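Local structure of Csc2 (Thermofilum pendens, 4TXD) at residues 75-80 against 228-233; 88-93 against 207-212. The protein probably binds CRISPR RNA as the Cas7-family subunit of a type I-D interference complex, and carries a bound zinc ion. One frame throughout, in Å; residues are numbered along the deposited sequence. Where two conformers were deposited one is given.

Overall arrangement
Contact 1 and contact 2 share one edge of the seven-stranded antiparallel sheet of Csc2, their centres about 6 Å apart. Strands 77-82 and 85-92, which follow each other in the chain, are neighbours there, and the pairing of Thr78 O with Val89 N at 2.7 Å, probably a hydrogen bond, ties the two contacts together. Met77 is one side-chain bridge: it meets Phe230 in contact 1, while its CE lies 3.5 Å from CG of Glu88, which binds Arg207 in contact 2. The segments that pack on this edge, 207-212 and 228-233, are largely loop. Both contacts lie away from the zinc site of Cys146, Asp165, Cys168 and Cys171.

Contact 1 of 2, residues 75-80 against 228-233; sequences INMTTL and ALFSEV
Phe230 offers one ring face to the side chain of Met77, whose CG lies 3.7 Å from the ring centroid and 20° off the ring normal, a CH-pi contact displaced toward the rim. Met77 bends at both chi2 and chi3, and its chain crosses the phenylalanine at about a right angle. Met77 SD remains above the same face, 4.9 Å from the centroid of the Phe230 ring, a rather distant Met-aromatic contact. Ala228 C, in the same loop, lies over the opposite face near the rim.

The carbonyl of Phe230 makes the polar half of the contact. Asn76 ND2 donates to Phe230 O over 2.8 Å with an N-H...O angle of 154°. ND2 meets the carbonyl oxygen almost head-on, and that oxygen sits a little out of the plane of the Asn76 amide. Ser231 O also lies close, 3.3 Å from Asn76 ND2. At the other end of the amide, OD1 accepts from Lys96, so a bond at each end holds the amide's rotation. A leucine in place of Asn76 would probably leave the Phe230 carbonyl without its amide donor and Lys96 without this acceptor.

Further on, the carboxylate of Glu232 is bound by Arg68, in a salt bridge, and by His234, whereas Val233 faces the contact. With its CG1 anti to the backbone N (chi1 177°), Val233 brings CG2 to 3.7 Å from Asn76 CB and 4.2 Å from Met77 CG, filling the angle between the two side chains. The contact thus joins the start of strand 77-82 to the loop leading into strand 232-235. Its chemistry implies a division of labour: a directional hydrogen bond from side-chain amide to backbone carbonyl, which probably helps to fix the loop, and less directional apolar packing beside it.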
loop_
_atom_site.group_PDB
_atom_site.type_symbol
_atom_site.label_atom_id
_atom_site.label_comp_id
_atom_site.label_asym_id
_atom_site.label_seq_id
_atom_site.Cartn_x
_atom_site.Cartn_y
_atom_site.Cartn_z
ATOM N N ILE A 75 3.666 -9.335 -15.712
ATOM C CA ILE A 75 2.849 -8.916 -16.839
ATOM C C ILE A 75 2.485 -7.442 -16.769
ATOM O O ILE A 75 2.438 -6.857 -15.688
ATOM C CB ILE A 75 1.539 -9.729 -16.934
ATOM C CG1 ILE A 75 0.656 -9.468 -15.720
ATOM C CG2 ILE A 75 1.840 -11.255 -17.120
ATOM C CD1 ILE A 75 -0.746 -10.023 -15.866
ATOM N N ASN A 76 2.251 -6.862 -17.942
ATOM C CA ASN A 76 1.782 -5.480 -18.080
ATOM C C ASN A 76 0.412 -5.376 -18.740
ATOM O O ASN A 76 -0.205 -4.310 -18.748
ATOM C CB ASN A 76 2.774 -4.662 -18.911
ATOM C CG ASN A 76 4.106 -4.450 -18.204
ATOM O OD1 ASN A 76 4.166 -4.289 -16.979
ATOM N ND2 ASN A 76 5.186 -4.452 -18.983
ATOM N N MET A 77 -0.032 -6.471 -19.348
ATOM C CA MET A 77 -1.297 -6.484 -20.076
ATOM C C MET A 77 -2.073 -7.719 -19.663
ATOM O O MET A 77 -1.492 -8.789 -19.454
ATOM C CB MET A 77 -1.088 -6.499 -21.601
ATOM C CG MET A 77 -0.361 -5.306 -22.165
ATOM S SD MET A 77 -1.336 -3.779 -22.075
ATOM C CE MET A 77 -2.477 -3.979 -23.429
ATOM N N THR A 78 -3.387 -7.576 -19.579
ATOM C CA THR A 78 -4.222 -8.688 -19.165
ATOM C C THR A 78 -5.599 -8.554 -19.805
ATOM O O THR A 78 -5.978 -7.484 -20.256
ATOM C CB THR A 78 -4.352 -8.752 -17.625
ATOM O OG1 THR A 78 -4.904 -10.016 -17.249
ATOM C CG2 THR A 78 -5.254 -7.611 -17.093
ATOM N N THR A 79 -6.354 -9.644 -19.845
ATOM C CA THR A 79 -7.642 -9.633 -20.538
ATOM C C THR A 79 -8.833 -9.379 -19.627
ATOM O O THR A 79 -9.000 -10.047 -18.618
ATOM C CB THR A 79 -7.878 -10.979 -21.269
ATOM O OG1 THR A 79 -6.833 -11.176 -22.222
ATOM C CG2 THR A 79 -9.244 -10.997 -21.978
ATOM N N LEU A 80 -9.678 -8.448 -20.008
ATOM C CA LEU A 80 -10.947 -8.253 -19.380
ATOM C C LEU A 80 -12.016 -8.892 -20.241
ATOM O O LEU A 80 -12.150 -8.541 -21.357
ATOM C CB LEU A 80 -11.287 -6.783 -19.300
ATOM C CG LEU A 80 -10.667 -5.835 -18.314
ATOM C CD1 LEU A 80 -11.281 -4.471 -18.517
ATOM C CD2 LEU A 80 -10.887 -6.313 -16.913
ATOM N N ALA A 228 3.002 -7.978 -30.155
ATOM C CA ALA A 228 2.446 -8.629 -28.972
ATOM C C ALA A 228 3.443 -8.754 -27.819
ATOM O O ALA A 228 3.142 -9.366 -26.781
ATOM C CB ALA A 228 1.890 -10.007 -29.348
ATOM N N LEU A 229 4.612 -8.168 -27.964
ATOM C CA LEU A 229 5.567 -8.142 -26.880
ATOM C C LEU A 229 5.325 -6.946 -25.965
ATOM O O LEU A 229 5.443 -5.828 -26.380
ATOM C CB LEU A 229 6.993 -8.129 -27.392
ATOM C CG LEU A 229 8.089 -7.960 -26.368
ATOM C CD1 LEU A 229 8.051 -9.056 -25.338
ATOM C CD2 LEU A 229 9.454 -7.824 -26.996
ATOM N N PHE A 230 4.971 -7.226 -24.727
ATOM C CA PHE A 230 4.580 -6.157 -23.806
ATOM C C PHE A 230 5.574 -5.994 -22.664
ATOM O O PHE A 230 5.207 -5.598 -21.561
ATOM C CB PHE A 230 3.161 -6.422 -23.270
ATOM C CG PHE A 230 2.113 -6.445 -24.348
ATOM C CD1 PHE A 230 1.914 -5.340 -25.163
ATOM C CD2 PHE A 230 1.326 -7.573 -24.554
ATOM C CE1 PHE A 230 0.949 -5.350 -26.170
ATOM C CE2 PHE A 230 0.362 -7.587 -25.551
ATOM C CZ PHE A 230 0.173 -6.480 -26.362
ATOM N N SER A 231 6.840 -6.306 -22.926
ATOM C CA SER A 231 7.899 -6.058 -21.952
ATOM C C SER A 231 7.901 -4.578 -21.520
ATOM O O SER A 231 8.210 -4.244 -20.378
ATOM C CB SER A 231 9.255 -6.438 -22.541
ATOM O OG SER A 231 9.418 -5.798 -23.797
ATOM N N GLU A 232 7.524 -3.704 -22.430
ATOM C CA GLU A 232 7.357 -2.296 -22.141
ATOM C C GLU A 232 6.062 -1.755 -22.762
ATOM O O GLU A 232 5.765 -2.033 -23.857
ATOM C CB GLU A 232 8.560 -1.474 -22.592
ATOM C CG GLU A 232 8.376 -0.006 -22.377
ATOM C CD GLU A 232 9.659 0.808 -22.440
ATOM O OE1 GLU A 232 10.726 0.306 -22.158
ATOM O OE2 GLU A 232 9.572 1.976 -22.774
ATOM N N VAL A 233 5.315 -1.015 -21.980
ATOM C CA VAL A 233 4.051 -0.476 -22.389
ATOM C C VAL A 233 3.945 0.990 -22.035
ATOM O O VAL A 233 4.237 1.360 -20.966
ATOM C CB VAL A 233 2.892 -1.217 -21.719
ATOM C CG1 VAL A 233 1.581 -0.611 -22.104
ATOM C CG2 VAL A 233 2.911 -2.676 -22.076
#

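Contact 2 of 2, residues 88-93 against 207-212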
loop_
_atom_site.group_PDB
_atom_site.type_symbol
_atom_site.label_atom_id
_atom_site.label_comp_id
_atom_site.label_asym_id
_atom_site.label_seq_id
_atom_site.Cartn_x
_atom_site.Cartn_y
_atom_site.Cartn_z
ATOM N N GLU A 88 -7.707 -6.755 -24.098
ATOM C CA GLU A 88 -6.514 -6.768 -23.331
ATOM C C GLU A 88 -6.170 -5.336 -22.937
ATOM O O GLU A 88 -6.169 -4.478 -23.749
ATOM C CB GLU A 88 -5.450 -7.561 -24.044
ATOM C CG GLU A 88 -4.203 -6.884 -24.462
ATOM C CD GLU A 88 -3.588 -7.539 -25.705
ATOM O OE1 GLU A 88 -3.422 -6.818 -26.701
ATOM O OE2 GLU A 88 -3.317 -8.751 -25.675
ATOM N N VAL A 89 -5.987 -5.130 -21.643
ATOM C CA VAL A 89 -5.795 -3.792 -21.100
ATOM C C VAL A 89 -4.525 -3.770 -20.265
ATOM O O VAL A 89 -4.090 -4.804 -19.759
ATOM C CB VAL A 89 -6.988 -3.352 -20.206
ATOM C CG1 VAL A 89 -8.287 -3.253 -21.024
ATOM C CG2 VAL A 89 -7.156 -4.310 -19.017
ATOM N N PRO A 90 -3.948 -2.582 -20.082
ATOM C CA PRO A 90 -2.835 -2.453 -19.136
ATOM C C PRO A 90 -3.263 -2.804 -17.721
ATOM O O PRO A 90 -4.410 -2.582 -17.324
ATOM C CB PRO A 90 -2.450 -0.964 -19.218
ATOM C CG PRO A 90 -3.095 -0.444 -20.428
ATOM C CD PRO A 90 -4.244 -1.332 -20.797
ATOM N N VAL A 91 -2.321 -3.335 -16.958
ATOM C CA VAL A 91 -2.591 -3.707 -15.577
ATOM C C VAL A 91 -1.388 -3.352 -14.712
ATOM O O VAL A 91 -0.231 -3.446 -15.154
ATOM C CB VAL A 91 -2.924 -5.217 -15.463
ATOM C CG1 VAL A 91 -1.774 -6.051 -15.987
ATOM C CG2 VAL A 91 -3.252 -5.604 -14.026
ATOM N N ILE A 92 -1.663 -2.892 -13.499
ATOM C CA ILE A 92 -0.617 -2.650 -12.521
ATOM C C ILE A 92 -0.659 -3.804 -11.535
ATOM O O ILE A 92 -1.589 -3.914 -10.741
ATOM C CB ILE A 92 -0.810 -1.301 -11.787
ATOM C CG1 ILE A 92 -0.975 -0.163 -12.795
ATOM C CG2 ILE A 92 0.369 -1.032 -10.848
ATOM C CD1 ILE A 92 -1.368 1.171 -12.153
ATOM N N GLN A 93 0.338 -4.679 -11.584
ATOM C CA GLN A 93 0.350 -5.880 -10.752
ATOM C C GLN A 93 0.488 -5.528 -9.260
ATOM O O GLN A 93 1.053 -4.481 -8.906
ATOM C CB GLN A 93 1.486 -6.825 -11.192
ATOM C CG GLN A 93 1.219 -7.575 -12.518
ATOM C CD GLN A 93 1.901 -8.956 -12.570
ATOM O OE1 GLN A 93 3.126 -9.068 -12.673
ATOM N NE2 GLN A 93 1.095 -10.008 -12.502
ATOM N N ARG A 207 -7.973 0.102 -23.444
ATOM C CA ARG A 207 -6.684 -0.232 -24.028
ATOM C C ARG A 207 -6.103 1.005 -24.693
ATOM O O ARG A 207 -6.213 1.170 -25.907
ATOM C CB ARG A 207 -6.840 -1.369 -25.045
ATOM C CG ARG A 207 -5.539 -1.901 -25.635
ATOM C CD ARG A 207 -5.831 -3.065 -26.617
ATOM N NE ARG A 207 -4.660 -3.914 -26.884
ATOM C CZ ARG A 207 -3.659 -3.563 -27.684
ATOM N NH1 ARG A 207 -3.679 -2.377 -28.278
ATOM N NH2 ARG A 207 -2.636 -4.381 -27.884
ATOM N N ARG A 208 -5.518 1.896 -23.903
ATOM C CA ARG A 208 -5.026 3.149 -24.460
ATOM C C ARG A 208 -3.515 3.163 -24.328
ATOM O O ARG A 208 -2.964 3.700 -23.359
ATOM C CB ARG A 208 -5.679 4.358 -23.765
ATOM C CG ARG A 208 -7.153 4.550 -24.175
ATOM C CD ARG A 208 -7.900 5.500 -23.249
ATOM N NE ARG A 208 -7.300 6.835 -23.193
ATOM C CZ ARG A 208 -7.759 7.825 -22.430
ATOM N NH1 ARG A 208 -8.839 7.642 -21.665
ATOM N NH2 ARG A 208 -7.148 9.004 -22.440
ATOM N N ILE A 209 -2.862 2.479 -25.271
ATOM C CA ILE A 209 -1.412 2.333 -25.237
ATOM C C ILE A 209 -0.799 2.690 -26.581
ATOM O O ILE A 209 -1.446 2.613 -27.637
ATOM C CB ILE A 209 -0.974 0.906 -24.834
ATOM C CG1 ILE A 209 -1.330 -0.115 -25.926
ATOM C CG2 ILE A 209 -1.578 0.515 -23.472
ATOM C CD1 ILE A 209 -0.646 -1.487 -25.741
ATOM N N THR A 210 0.456 3.113 -26.539
ATOM C CA THR A 210 1.163 3.436 -27.767
ATOM C C THR A 210 1.316 2.176 -28.625
ATOM O O THR A 210 1.758 1.134 -28.134
ATOM C CB THR A 210 2.547 4.035 -27.485
ATOM O OG1 THR A 210 2.407 5.235 -26.707
ATOM C CG2 THR A 210 3.237 4.379 -28.806
ATOM N N PRO A 211 0.906 2.249 -29.899
ATOM C CA PRO A 211 1.162 1.121 -30.809
ATOM C C PRO A 211 2.663 0.946 -30.992
ATOM O O PRO A 211 3.317 1.867 -31.472
ATOM C CB PRO A 211 0.484 1.548 -32.119
ATOM C CG PRO A 211 -0.469 2.634 -31.728
ATOM C CD PRO A 211 0.151 3.332 -30.551
ATOM N N GLU A 212 3.200 -0.201 -30.585
ATOM C CA GLU A 212 4.648 -0.389 -30.504
ATOM C C GLU A 212 5.064 -1.788 -30.920
ATOM O O GLU A 212 4.617 -2.768 -30.336
ATOM C CB GLU A 212 5.145 -0.131 -29.082
ATOM C CG GLU A 212 6.637 -0.366 -28.936
ATOM C CD GLU A 212 7.429 0.328 -30.038
ATOM O OE1 GLU A 212 7.937 -0.371 -30.941
ATOM O OE2 GLU A 212 7.535 1.573 -30.007
#
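Arg207 holds Glu88 side-on, with two nitrogens converging on a single carboxylate oxygen. The shorter bond of this salt bridge runs from Arg207 NH2 to Glu88 OE1 at 2.8 Å, with an N-H...O angle of 153°; the second, from Arg207 NE to the same Glu88 OE1, is 3.2 Å long and uses the anti lone pair of the oxygen. OE1 lies close to the guanidinium plane, at its edge, although the carboxylate itself is turned 38° from that plane. The two side chains run alongside each other and point the same way. Because Arg207 sets CG anti to its backbone nitrogen (chi1 -175°) and stays extended as far as NE, its methylenes pass beside the carbonyl of Glu88, with Arg207 CD 3.2 Å from Glu88 O.

Two residues along the strand the contact becomes nonpolar. Pro90 CG meets Ile209 CG2 at 3.5 Å, ring against methyl, while Pro90 CD approaches Arg207 CA at 4.2 Å. Val89 adds CG1, 4.1 Å from Arg207 N.

Strand 85-92 is an inner strand of the antiparallel sheet, set between 77-82 and 197-204, a sheet consistent with the RRM-like core of Cas7 proteins. Segment 207-212 belongs to the loop that leaves 197-204. The loop therefore folds back against the strand paired with the one it has just left; in that pairing Pro90 is backbone-bonded to Ala204, which lies three residues before Arg207.

Ile209 also forms part of the second shell, its CD1 lying 3.8 Å above the plane of the Arg207 guanidinium and so backing one face of it. Beyond these residues, Met77 touches both Glu88 and Ile209, and Phe230 packs on Glu88 as well. A backbone bond from Arg208 to Glu236 helps to place the loop.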